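Local coordinates for surface layer protein (Geobacillus stearothermophilus, PDB 4UJ8) that probably assembles with copies of itself into the surface layer coating the bacterial cell, and in this piece, domains 6 and 7, binds calcium ions, at residues 119-124 with 149-154; 140-145 with 206-211; 177-182 with 220-225; 188-193 with 214-219. One frame throughout, in Å; residues are numbered along the deposited sequence. Where two conformers were deposited one is given.

Contact 1: 119-124 with 149-154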
loop_
_atom_site.group_PDB
_atom_site.type_symbol
_atom_site.label_atom_id
_atom_site.label_comp_id
_atom_site.label_asym_id
_atom_site.label_seq_id
_atom_site.Cartn_x
_atom_site.Cartn_y
_atom_site.Cartn_z
ATOM N N LEU A 119 -5.268 3.321 -1.789
ATOM C CA LEU A 119 -6.260 3.087 -2.832
ATOM C C LEU A 119 -5.663 2.176 -3.900
ATOM O O LEU A 119 -4.594 2.451 -4.436
ATOM C CB LEU A 119 -6.737 4.407 -3.433
ATOM C CG LEU A 119 -7.571 5.282 -2.491
ATOM C CD1 LEU A 119 -8.182 6.479 -3.224
ATOM C CD2 LEU A 119 -8.656 4.451 -1.789
ATOM N N LYS A 120 -6.375 1.094 -4.198
ATOM C CA LYS A 120 -5.884 0.018 -5.059
ATOM C C LYS A 120 -6.863 -0.244 -6.204
ATOM O O LYS A 120 -8.056 -0.388 -5.963
ATOM C CB LYS A 120 -5.694 -1.245 -4.216
ATOM C CG LYS A 120 -4.819 -2.331 -4.801
ATOM C CD LYS A 120 -4.768 -3.511 -3.822
ATOM C CE LYS A 120 -3.893 -4.649 -4.328
ATOM N NZ LYS A 120 -3.781 -5.744 -3.315
ATOM N N ALA A 121 -6.369 -0.290 -7.443
ATOM C CA ALA A 121 -7.230 -0.591 -8.591
ATOM C C ALA A 121 -7.898 -1.944 -8.378
ATOM O O ALA A 121 -7.212 -2.952 -8.225
ATOM C CB ALA A 121 -6.422 -0.580 -9.883
ATOM N N THR A 122 -9.229 -1.954 -8.352
ATOM C CA THR A 122 -9.974 -3.166 -8.011
ATOM C C THR A 122 -10.909 -3.629 -9.122
ATOM O O THR A 122 -11.108 -4.828 -9.315
ATOM C CB THR A 122 -10.774 -2.950 -6.718
ATOM O OG1 THR A 122 -9.869 -2.588 -5.671
ATOM C CG2 THR A 122 -11.521 -4.222 -6.318
ATOM N N VAL A 123 -11.476 -2.681 -9.860
ATOM C CA VAL A 123 -12.355 -3.010 -10.980
ATOM C C VAL A 123 -11.901 -2.244 -12.207
ATOM O O VAL A 123 -11.645 -1.049 -12.121
ATOM C CB VAL A 123 -13.827 -2.657 -10.687
ATOM C CG1 VAL A 123 -14.682 -2.787 -11.947
ATOM C CG2 VAL A 123 -14.366 -3.537 -9.577
ATOM N N VAL A 124 -11.785 -2.932 -13.337
ATOM C CA VAL A 124 -11.508 -2.253 -14.600
ATOM C C VAL A 124 -12.528 -2.704 -15.635
ATOM O O VAL A 124 -12.761 -3.908 -15.790
ATOM C CB VAL A 124 -10.088 -2.530 -15.114
ATOM C CG1 VAL A 124 -9.859 -1.786 -16.438
ATOM C CG2 VAL A 124 -9.059 -2.088 -14.079
ATOM N N LEU A 149 -11.396 3.101 -20.747
ATOM C CA LEU A 149 -11.470 2.279 -19.542
ATOM C C LEU A 149 -11.995 3.075 -18.351
ATOM O O LEU A 149 -11.743 4.275 -18.225
ATOM C CB LEU A 149 -10.100 1.698 -19.199
ATOM C CG LEU A 149 -9.424 0.756 -20.212
ATOM C CD1 LEU A 149 -7.986 0.489 -19.750
ATOM C CD2 LEU A 149 -10.192 -0.533 -20.356
ATOM N N ASP A 150 -12.724 2.391 -17.477
ATOM C CA ASP A 150 -13.067 2.925 -16.169
ATOM C C ASP A 150 -12.362 2.081 -15.123
ATOM O O ASP A 150 -12.384 0.845 -15.186
ATOM C CB ASP A 150 -14.579 2.927 -15.953
ATOM C CG ASP A 150 -15.264 4.079 -16.660
ATOM O OD1 ASP A 150 -14.811 5.235 -16.506
ATOM O OD2 ASP A 150 -16.253 3.828 -17.374
ATOM N N ILE A 151 -11.692 2.747 -14.184
ATOM C CA ILE A 151 -10.992 2.071 -13.105
ATOM C C ILE A 151 -11.623 2.512 -11.789
ATOM O O ILE A 151 -11.800 3.711 -11.562
ATOM C CB ILE A 151 -9.478 2.389 -13.107
ATOM C CG1 ILE A 151 -8.851 2.030 -14.458
ATOM C CG2 ILE A 151 -8.757 1.639 -11.983
ATOM C CD1 ILE A 151 -7.366 2.321 -14.558
ATOM N N LYS A 152 -12.004 1.541 -10.959
ATOM C CA LYS A 152 -12.527 1.808 -9.610
ATOM C C LYS A 152 -11.585 1.259 -8.547
ATOM O O LYS A 152 -10.995 0.188 -8.732
ATOM C CB LYS A 152 -13.904 1.168 -9.399
ATOM C CG LYS A 152 -14.954 1.435 -10.468
ATOM C CD LYS A 152 -15.330 2.896 -10.569
ATOM C CE LYS A 152 -16.682 3.033 -11.261
ATOM N NZ LYS A 152 -16.777 4.254 -12.108
ATOM N N ASP A 153 -11.463 1.965 -7.422
ATOM C CA ASP A 153 -10.676 1.455 -6.297
ATOM C C ASP A 153 -11.509 0.493 -5.443
ATOM O O ASP A 153 -12.639 0.161 -5.802
ATOM C CB ASP A 153 -10.123 2.605 -5.439
ATOM C CG ASP A 153 -11.213 3.497 -4.831
ATOM O OD1 ASP A 153 -12.359 3.041 -4.635
ATOM O OD2 ASP A 153 -10.905 4.672 -4.534
ATOM N N GLN A 154 -10.951 0.055 -4.318
ATOM C CA GLN A 154 -11.641 -0.898 -3.440
ATOM C C GLN A 154 -12.913 -0.316 -2.811
ATOM O O GLN A 154 -13.785 -1.059 -2.338
ATOM C CB GLN A 154 -10.701 -1.387 -2.336
ATOM C CG GLN A 154 -10.259 -0.311 -1.368
ATOM C CD GLN A 154 -8.889 0.244 -1.691
ATOM O OE1 GLN A 154 -8.623 0.660 -2.821
ATOM N NE2 GLN A 154 -8.005 0.245 -0.700
#
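Thr122 and Val123 both face Lys152 in a classic beta bulge, in the antiparallel pairing of strands 123-126 and 149-152. Lys152 O is gripped by two amides: Thr122 N, 2.8 Å away, comes nearly along the C=O axis, and Val123 N, at 3.1 Å, is tilted 25° from the carbonyl plane. Lys152 N answers with a bond to Val123 O (2.9 Å). In the next, non-hydrogen-bonded pair Val124 and Ile151 lie side by side, Val124 CG2 4.1 Å from Ile151 CG1, while Ala121 CB touches Ile151 CG2 at 3.8 Å. This apolar face of the two-stranded sheet packs on Leu175 of helix 170-178 and, through Val124, on Phe222 and Ile231 of the C-terminal mixed sheet. Before the bulge, Thr122 OG1, beside its own backbone N (chi1 -58°), turns back to donate to Lys120 O at 2.9 Å and lies against Gln154 CB. A valine in place of this threonine would probably leave Lys120 O without this hydroxyl donor and the approach to the bulge freer to shift. The Gln154 side chain, bent at chi2, crosses that of Leu119 at about a right angle; Lys120 N donates to Gln154 OE1 in the carbonyl plane, on a lone pair, at 2.7 Å. Gln154 NE2 bonds Thr118 O, and with both ends held the amide cannot readily flip. Leu119 CD1 rests on Asp153 OD2, whose partner oxygen OD1 accepts from Asn157 N.

Contact 2: 140-145 with 206-211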
loop_
_atom_site.group_PDB
_atom_site.type_symbol
_atom_site.label_atom_id
_atom_site.label_comp_id
_atom_site.label_asym_id
_atom_site.label_seq_id
_atom_site.Cartn_x
_atom_site.Cartn_y
_atom_site.Cartn_z
ATOM N N ASP A 140 -0.466 6.957 -31.655
ATOM C CA ASP A 140 -0.295 6.112 -30.475
ATOM C C ASP A 140 -1.649 5.894 -29.785
ATOM O O ASP A 140 -2.342 6.848 -29.455
ATOM C CB ASP A 140 0.716 6.737 -29.520
ATOM C CG ASP A 140 1.165 5.777 -28.440
ATOM O OD1 ASP A 140 0.300 5.276 -27.685
ATOM O OD2 ASP A 140 2.381 5.516 -28.350
ATOM N N ALA A 141 -2.023 4.632 -29.589
ATOM C CA ALA A 141 -3.361 4.289 -29.110
ATOM C C ALA A 141 -3.569 4.394 -27.594
ATOM O O ALA A 141 -4.704 4.282 -27.132
ATOM C CB ALA A 141 -3.718 2.869 -29.560
ATOM N N LEU A 142 -2.506 4.602 -26.826
ATOM C CA LEU A 142 -2.624 4.455 -25.368
ATOM C C LEU A 142 -3.605 5.451 -24.747
ATOM O O LEU A 142 -4.418 5.070 -23.905
ATOM C CB LEU A 142 -1.260 4.584 -24.683
ATOM C CG LEU A 142 -1.300 4.338 -23.169
ATOM C CD1 LEU A 142 -1.908 2.977 -22.834
ATOM C CD2 LEU A 142 0.085 4.463 -22.542
ATOM N N ALA A 143 -3.540 6.717 -25.152
ATOM C CA ALA A 143 -4.415 7.718 -24.551
ATOM C C ALA A 143 -5.887 7.379 -24.808
ATOM O O ALA A 143 -6.701 7.389 -23.879
ATOM C CB ALA A 143 -4.075 9.123 -25.065
ATOM N N LYS A 144 -6.219 7.033 -26.045
ATOM C CA LYS A 144 -7.597 6.720 -26.387
ATOM C C LYS A 144 -8.038 5.388 -25.778
ATOM O O LYS A 144 -9.215 5.199 -25.446
ATOM C CB LYS A 144 -7.786 6.700 -27.909
ATOM C CG LYS A 144 -9.237 6.736 -28.337
ATOM C CD LYS A 144 -9.393 7.176 -29.783
ATOM C CE LYS A 144 -9.507 8.687 -29.891
ATOM N NZ LYS A 144 -9.721 9.140 -31.296
ATOM N N LEU A 145 -7.097 4.463 -25.611
ATOM C CA LEU A 145 -7.435 3.204 -24.964
ATOM C C LEU A 145 -7.735 3.441 -23.486
ATOM O O LEU A 145 -8.672 2.860 -22.931
ATOM C CB LEU A 145 -6.308 2.189 -25.116
ATOM C CG LEU A 145 -6.542 0.818 -24.488
ATOM C CD1 LEU A 145 -6.934 -0.173 -25.542
ATOM C CD2 LEU A 145 -5.296 0.350 -23.766
ATOM N N SER A 206 2.206 7.357 -23.753
ATOM C CA SER A 206 2.550 6.678 -24.982
ATOM C C SER A 206 2.917 5.243 -24.712
ATOM O O SER A 206 3.191 4.866 -23.572
ATOM C CB SER A 206 3.719 7.374 -25.664
ATOM O OG SER A 206 4.876 7.253 -24.864
ATOM N N GLY A 207 2.955 4.444 -25.772
ATOM C CA GLY A 207 3.416 3.082 -25.632
ATOM C C GLY A 207 2.652 2.071 -26.455
ATOM O O GLY A 207 2.994 0.888 -26.441
ATOM N N LEU A 208 1.615 2.529 -27.152
ATOM C CA LEU A 208 0.924 1.697 -28.135
ATOM C C LEU A 208 1.065 2.320 -29.517
ATOM O O LEU A 208 0.076 2.697 -30.163
ATOM C CB LEU A 208 -0.550 1.517 -27.768
ATOM C CG LEU A 208 -0.790 0.640 -26.533
ATOM C CD1 LEU A 208 -2.242 0.691 -26.135
ATOM C CD2 LEU A 208 -0.355 -0.792 -26.808
ATOM N N ALA A 209 2.307 2.426 -29.964
ATOM C CA ALA A 209 2.617 3.074 -31.233
ATOM C C ALA A 209 2.025 2.326 -32.424
ATOM O O ALA A 209 2.027 1.093 -32.458
ATOM C CB ALA A 209 4.126 3.197 -31.395
ATOM N N VAL A 210 1.504 3.086 -33.384
ATOM C CA VAL A 210 0.976 2.546 -34.635
ATOM C C VAL A 210 2.132 2.382 -35.602
ATOM O O VAL A 210 2.876 3.328 -35.857
ATOM C CB VAL A 210 -0.108 3.461 -35.253
ATOM C CG1 VAL A 210 -0.577 2.927 -36.615
ATOM C CG2 VAL A 210 -1.283 3.606 -34.296
ATOM N N LYS A 211 2.304 1.172 -36.113
ATOM C CA LYS A 211 3.401 0.895 -37.035
ATOM C C LYS A 211 2.952 1.080 -38.480
ATOM O O LYS A 211 3.738 1.503 -39.329
ATOM C CB LYS A 211 3.943 -0.518 -36.815
ATOM C CG LYS A 211 4.620 -0.732 -35.461
ATOM C CD LYS A 211 4.686 -2.220 -35.113
ATOM C CE LYS A 211 5.982 -2.589 -34.405
ATOM N NZ LYS A 211 6.070 -4.062 -34.132
#
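Leu208 is the knob of this contact and the start of helix 142-147 its hollow. The side chain packs against Ala141, whose CB is 3.9 Å from Leu208 CB, and sets Leu208 CD1 against both Leu142 CD1 (4.0 Å) and Leu145 CD2 (3.9 Å), crossing both leucines at about a right angle. A second bump comes from the helix: Leu142 CD2 pushes against the backbone of the opposing loop, 3.3 Å from Ser206 O. The third is Asp140, whose carboxylate fills the curve from Ser206 to Leu208. With its CG opposite the backbone N (chi1 -167°), the group is thrown across to that turn, where Gly207 N bonds Asp140 OD2 at 2.9 Å and Leu208 N bonds Asp140 OD1 at 3.1 Å, both from the syn side, 18° and 31° out of the carboxylate plane. Gly207 sits at backbone angles where a side chain would jam against Ser206 O, so a glycine suits this tight bend. Ala141 N donates to Leu208 O at 2.9 Å, above the carbonyl plane, next to the single backbone bridge of Asp140 with Ala209. Asp140 OD1 also takes Leu142 N nearly head-on at 3.0 Å, a capping bond at the helix start. Three N-H groups thus converge on one carboxylate beside the amino end of a helix, a setting likely to favour its negative charge and to tie the helix start to the 206-211 loop.

Contact 3: 177-182 with 220-225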
loop_
_atom_site.group_PDB
_atom_site.type_symbol
_atom_site.label_atom_id
_atom_site.label_comp_id
_atom_site.label_asym_id
_atom_site.label_seq_id
_atom_site.Cartn_x
_atom_site.Cartn_y
_atom_site.Cartn_z
ATOM N N SER A 177 -0.637 -0.929 -12.283
ATOM C CA SER A 177 -0.483 -1.638 -11.015
ATOM C C SER A 177 -1.154 -3.018 -11.046
ATOM O O SER A 177 -0.798 -3.889 -10.252
ATOM C CB SER A 177 -1.050 -0.810 -9.856
ATOM O OG SER A 177 -2.477 -0.840 -9.826
ATOM N N VAL A 178 -2.115 -3.209 -11.948
ATOM C CA VAL A 178 -2.848 -4.484 -12.042
ATOM C C VAL A 178 -2.728 -5.144 -13.415
ATOM O O VAL A 178 -3.194 -6.271 -13.604
ATOM C CB VAL A 178 -4.356 -4.315 -11.727
ATOM C CG1 VAL A 178 -4.578 -3.973 -10.248
ATOM C CG2 VAL A 178 -4.997 -3.282 -12.633
ATOM N N LEU A 179 -2.128 -4.437 -14.376
ATOM C CA LEU A 179 -1.966 -4.954 -15.746
ATOM C C LEU A 179 -0.764 -5.896 -15.881
ATOM O O LEU A 179 0.335 -5.572 -15.431
ATOM C CB LEU A 179 -1.801 -3.786 -16.721
ATOM C CG LEU A 179 -1.994 -4.011 -18.217
ATOM C CD1 LEU A 179 -3.405 -4.485 -18.560
ATOM C CD2 LEU A 179 -1.681 -2.708 -18.933
ATOM N N SER A 180 -0.958 -7.050 -16.518
ATOM C CA SER A 180 0.144 -7.996 -16.706
ATOM C C SER A 180 0.742 -7.930 -18.110
ATOM O O SER A 180 1.914 -8.261 -18.312
ATOM C CB SER A 180 -0.314 -9.431 -16.419
ATOM O OG SER A 180 -0.421 -9.680 -15.031
ATOM N N GLY A 181 -0.068 -7.510 -19.075
ATOM C CA GLY A 181 0.385 -7.371 -20.447
ATOM C C GLY A 181 -0.749 -7.003 -21.385
ATOM O O GLY A 181 -1.929 -7.076 -21.017
ATOM N N ILE A 182 -0.384 -6.597 -22.601
ATOM C CA ILE A 182 -1.356 -6.297 -23.639
ATOM C C ILE A 182 -1.029 -7.106 -24.893
ATOM O O ILE A 182 0.063 -7.002 -25.442
ATOM C CB ILE A 182 -1.376 -4.787 -24.004
ATOM C CG1 ILE A 182 -1.798 -3.934 -22.803
ATOM C CG2 ILE A 182 -2.282 -4.536 -25.206
ATOM C CD1 ILE A 182 -1.763 -2.431 -23.094
ATOM N N LEU A 220 -6.146 -6.758 -23.009
ATOM C CA LEU A 220 -5.489 -6.447 -21.750
ATOM C C LEU A 220 -5.596 -7.639 -20.817
ATOM O O LEU A 220 -6.686 -8.171 -20.631
ATOM C CB LEU A 220 -6.127 -5.217 -21.101
ATOM C CG LEU A 220 -5.861 -3.826 -21.682
ATOM C CD1 LEU A 220 -6.352 -3.669 -23.119
ATOM C CD2 LEU A 220 -6.516 -2.789 -20.778
ATOM N N VAL A 221 -4.473 -8.074 -20.255
ATOM C CA VAL A 221 -4.475 -9.198 -19.318
ATOM C C VAL A 221 -3.990 -8.708 -17.961
ATOM O O VAL A 221 -2.980 -8.010 -17.875
ATOM C CB VAL A 221 -3.593 -10.365 -19.807
ATOM C CG1 VAL A 221 -3.551 -11.484 -18.778
ATOM C CG2 VAL A 221 -4.128 -10.893 -21.119
ATOM N N PHE A 222 -4.722 -9.067 -16.913
ATOM C CA PHE A 222 -4.464 -8.533 -15.579
ATOM C C PHE A 222 -3.832 -9.569 -14.660
ATOM O O PHE A 222 -3.873 -10.761 -14.951
ATOM C CB PHE A 222 -5.768 -7.999 -14.986
ATOM C CG PHE A 222 -6.397 -6.904 -15.811
ATOM C CD1 PHE A 222 -7.230 -7.205 -16.887
ATOM C CD2 PHE A 222 -6.140 -5.571 -15.521
ATOM C CE1 PHE A 222 -7.801 -6.193 -17.642
ATOM C CE2 PHE A 222 -6.712 -4.559 -16.269
ATOM C CZ PHE A 222 -7.537 -4.864 -17.329
ATOM N N ASN A 223 -3.235 -9.126 -13.557
ATOM C CA ASN A 223 -2.555 -10.073 -12.684
ATOM C C ASN A 223 -3.559 -10.962 -11.946
ATOM O O ASN A 223 -4.761 -10.680 -11.923
ATOM C CB ASN A 223 -1.621 -9.357 -11.703
ATOM C CG ASN A 223 -2.338 -8.382 -10.791
ATOM O OD1 ASN A 223 -3.503 -8.578 -10.434
ATOM N ND2 ASN A 223 -1.630 -7.322 -10.388
ATOM N N GLU A 224 -3.057 -12.039 -11.359
ATOM C CA GLU A 224 -3.919 -13.032 -10.732
ATOM C C GLU A 224 -4.565 -12.492 -9.454
ATOM O O GLU A 224 -5.744 -12.741 -9.196
ATOM C CB GLU A 224 -3.124 -14.308 -10.442
ATOM C CG GLU A 224 -3.977 -15.478 -9.968
ATOM C CD GLU A 224 -5.157 -15.761 -10.878
ATOM O OE1 GLU A 224 -4.975 -15.795 -12.118
ATOM O OE2 GLU A 224 -6.271 -15.965 -10.345
ATOM N N ASP A 225 -3.794 -11.742 -8.676
ATOM C CA ASP A 225 -4.282 -11.151 -7.425
ATOM C C ASP A 225 -5.579 -10.360 -7.653
ATOM O O ASP A 225 -6.538 -10.487 -6.896
ATOM C CB ASP A 225 -3.189 -10.263 -6.814
ATOM C CG ASP A 225 -3.703 -9.367 -5.693
ATOM O OD1 ASP A 225 -4.113 -9.896 -4.638
ATOM O OD2 ASP A 225 -3.682 -8.126 -5.863
#
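Leu179 and Phe222 mark the tightly packed side of this antiparallel pairing; round Ser180, Gly181 and Val221 side-chain packing is sparse, though the backbone bonds stay short. Inside, Leu179 CD1 sits over one face of the Phe222 ring, offset toward the rim, 4.0 Å from CE2, and also reaches Leu220 CB at 3.8 Å. Val178 CG2 meets the same ring at CD2 (3.9 Å), and Val178 O lies at the ring edge. On the outer side a classic beta bulge lets Ser180 and Gly181 both face Val221: Val221 O accepts a short bond from Ser180 N (2.6 Å), in the carbonyl plane, and a longer one from Gly181 N (3.2 Å). Val221 N returns to Gly181 O at 2.8 Å. Past the strand end, Asn223 N binds Val178 O (2.9 Å), and the Asn223 side chain, its CG between backbone N and carbonyl carbon (chi1 60°), lays ND2 3.5 Å from Val178 CA. An alanine in place of this asparagine would probably open a gap beside Val178 where the amide now lies. The contact joins the end of helix 170-178 and strand 179-184 to strand 214-222, with Ala121 touching Val178 and Ile228 touching Phe222.

Contact 4: 188-193 with 214-219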
loop_
_atom_site.group_PDB
_atom_site.type_symbol
_atom_site.label_atom_id
_atom_site.label_comp_id
_atom_site.label_asym_id
_atom_site.label_seq_id
_atom_site.Cartn_x
_atom_site.Cartn_y
_atom_site.Cartn_z
ATOM N N SER A 188 2.257 -6.265 -36.274
ATOM C CA SER A 188 2.805 -5.402 -37.322
ATOM C C SER A 188 2.034 -4.086 -37.401
ATOM O O SER A 188 2.507 -3.124 -37.996
ATOM C CB SER A 188 2.804 -6.119 -38.677
ATOM O OG SER A 188 1.512 -6.171 -39.249
ATOM N N VAL A 189 0.846 -4.047 -36.799
ATOM C CA VAL A 189 0.026 -2.837 -36.794
ATOM C C VAL A 189 0.272 -2.052 -35.511
ATOM O O VAL A 189 0.610 -0.867 -35.551
ATOM C CB VAL A 189 -1.470 -3.164 -36.940
ATOM C CG1 VAL A 189 -2.328 -1.911 -36.782
ATOM C CG2 VAL A 189 -1.742 -3.846 -38.287
ATOM N N ILE A 190 0.102 -2.733 -34.379
ATOM C CA ILE A 190 0.463 -2.212 -33.062
ATOM C C ILE A 190 1.162 -3.334 -32.332
ATOM O O ILE A 190 0.654 -4.458 -32.305
ATOM C CB ILE A 190 -0.767 -1.739 -32.252
ATOM C CG1 ILE A 190 -1.343 -0.461 -32.867
ATOM C CG2 ILE A 190 -0.392 -1.503 -30.772
ATOM C CD1 ILE A 190 -2.701 -0.056 -32.304
ATOM N N GLY A 191 2.326 -3.053 -31.762
ATOM C CA GLY A 191 3.081 -4.046 -31.020
ATOM C C GLY A 191 2.390 -4.483 -29.732
ATOM O O GLY A 191 1.674 -3.712 -29.108
ATOM N N SER A 192 2.574 -5.738 -29.355
ATOM C CA SER A 192 2.103 -6.203 -28.061
ATOM C C SER A 192 2.973 -5.572 -26.984
ATOM O O SER A 192 4.092 -5.125 -27.265
ATOM C CB SER A 192 2.140 -7.736 -27.975
ATOM O OG SER A 192 1.160 -8.316 -28.817
ATOM N N VAL A 193 2.458 -5.503 -25.759
ATOM C CA VAL A 193 3.244 -4.997 -24.633
ATOM C C VAL A 193 3.416 -6.076 -23.567
ATOM O O VAL A 193 2.435 -6.539 -22.973
ATOM C CB VAL A 193 2.597 -3.758 -23.990
ATOM C CG1 VAL A 193 3.412 -3.311 -22.764
ATOM C CG2 VAL A 193 2.477 -2.630 -24.995
ATOM N N GLY A 214 -4.255 0.118 -40.007
ATOM C CA GLY A 214 -4.941 -1.154 -39.889
ATOM C C GLY A 214 -5.835 -1.255 -38.675
ATOM O O GLY A 214 -6.110 -0.265 -38.000
ATOM N N THR A 215 -6.293 -2.470 -38.406
ATOM C CA THR A 215 -7.222 -2.703 -37.318
ATOM C C THR A 215 -6.764 -3.913 -36.548
ATOM O O THR A 215 -6.483 -4.959 -37.137
ATOM C CB THR A 215 -8.659 -2.906 -37.840
ATOM O OG1 THR A 215 -9.085 -1.709 -38.503
ATOM C CG2 THR A 215 -9.618 -3.214 -36.693
ATOM N N VAL A 216 -6.670 -3.765 -35.231
ATOM C CA VAL A 216 -6.253 -4.860 -34.370
ATOM C C VAL A 216 -7.181 -4.988 -33.185
ATOM O O VAL A 216 -7.925 -4.069 -32.863
ATOM C CB VAL A 216 -4.823 -4.671 -33.830
ATOM C CG1 VAL A 216 -3.808 -4.786 -34.934
ATOM C CG2 VAL A 216 -4.684 -3.329 -33.109
ATOM N N THR A 217 -7.122 -6.145 -32.537
ATOM C CA THR A 217 -7.756 -6.327 -31.245
ATOM C C THR A 217 -6.660 -6.316 -30.212
ATOM O O THR A 217 -5.705 -7.080 -30.321
ATOM C CB THR A 217 -8.530 -7.645 -31.163
ATOM O OG1 THR A 217 -9.597 -7.608 -32.112
ATOM C CG2 THR A 217 -9.095 -7.857 -29.760
ATOM N N LEU A 218 -6.777 -5.421 -29.229
ATOM C CA LEU A 218 -5.866 -5.397 -28.103
ATOM C C LEU A 218 -6.536 -6.059 -26.909
ATOM O O LEU A 218 -7.640 -5.678 -26.519
ATOM C CB LEU A 218 -5.458 -3.960 -27.757
ATOM C CG LEU A 218 -4.656 -3.201 -28.820
ATOM C CD1 LEU A 218 -4.149 -1.866 -28.272
ATOM C CD2 LEU A 218 -3.487 -4.037 -29.314
ATOM N N THR A 219 -5.877 -7.064 -26.350
ATOM C CA THR A 219 -6.401 -7.752 -25.178
ATOM C C THR A 219 -5.533 -7.426 -23.973
ATOM O O THR A 219 -4.341 -7.755 -23.923
ATOM C CB THR A 219 -6.460 -9.281 -25.369
ATOM O OG1 THR A 219 -7.144 -9.583 -26.587
ATOM C CG2 THR A 219 -7.192 -9.945 -24.206
#
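The nearest CA atoms, of Val189 and Gly214, are 6.1 Å apart: the irregular segment 188-193 passes over one face of strand 214-219 in broadly the same direction, and no hydrogen bond joins them. Side chains carry most of the contact. Val189 and Val216 slide past each other in opposite directions, and Val216 CG1 is driven against Val189 CB at 3.5 Å, tighter than usual for two carbons; Val189 CG1 follows at 3.7 Å. The other Val216 branch, CG2, set between its backbone N and carbonyl carbon, is turned to Ile190 and meets its CD1 at 3.9 Å, the two side chains crossing obliquely. Ile190 thus straddles two strand residues, since its CG2 branch reaches on to Leu218 CD2 at 4.3 Å. At the near end Val189 CG1 lies over the bare backbone of Gly214, 4.0 Å from its C. A side chain there would point at Val189 and run into Val189 CG2, and it would also jam against the preceding carbonyl, so glycine fits on both counts. Thr215 points away from the loop; its side chain touches Thr234 and Lys236 of strand 231-237, whose Val235 bonds the Val216 backbone. Polar groups of the loop find their partners to the side: Ile190 O accepts from Ser184 OG, and Ser192 OG bonds Ser184 N. Contact between loop and strand is therefore van der Waals in kind, its fit set by the shape of branched side chains, while neighbouring polar bonds hold the loop over the sheet.

From the N terminus, segment 119-124 opens contact 1, and 140-145 opens contact 2 before 149-154 closes contact 1, so these two cross. Helix 142-147 leads directly into the strand that closes the first loop. Contact 3 opens at 177-182 and contact 4 at 188-193; segment 206-211 then closes contact 2, which thus crosses all three others. Contact 4 closes at 214-219 and contact 3 at 220-225, along one strand, the former loop lying within the latter. Contacts 1 and 3 follow in series yet touch, as Leu149 meets Leu220. Ile182 bonds Val193 between contacts 3 and 4. Together the four contacts tie the two-stranded sheet, the helices and the long loop to the mixed sheet.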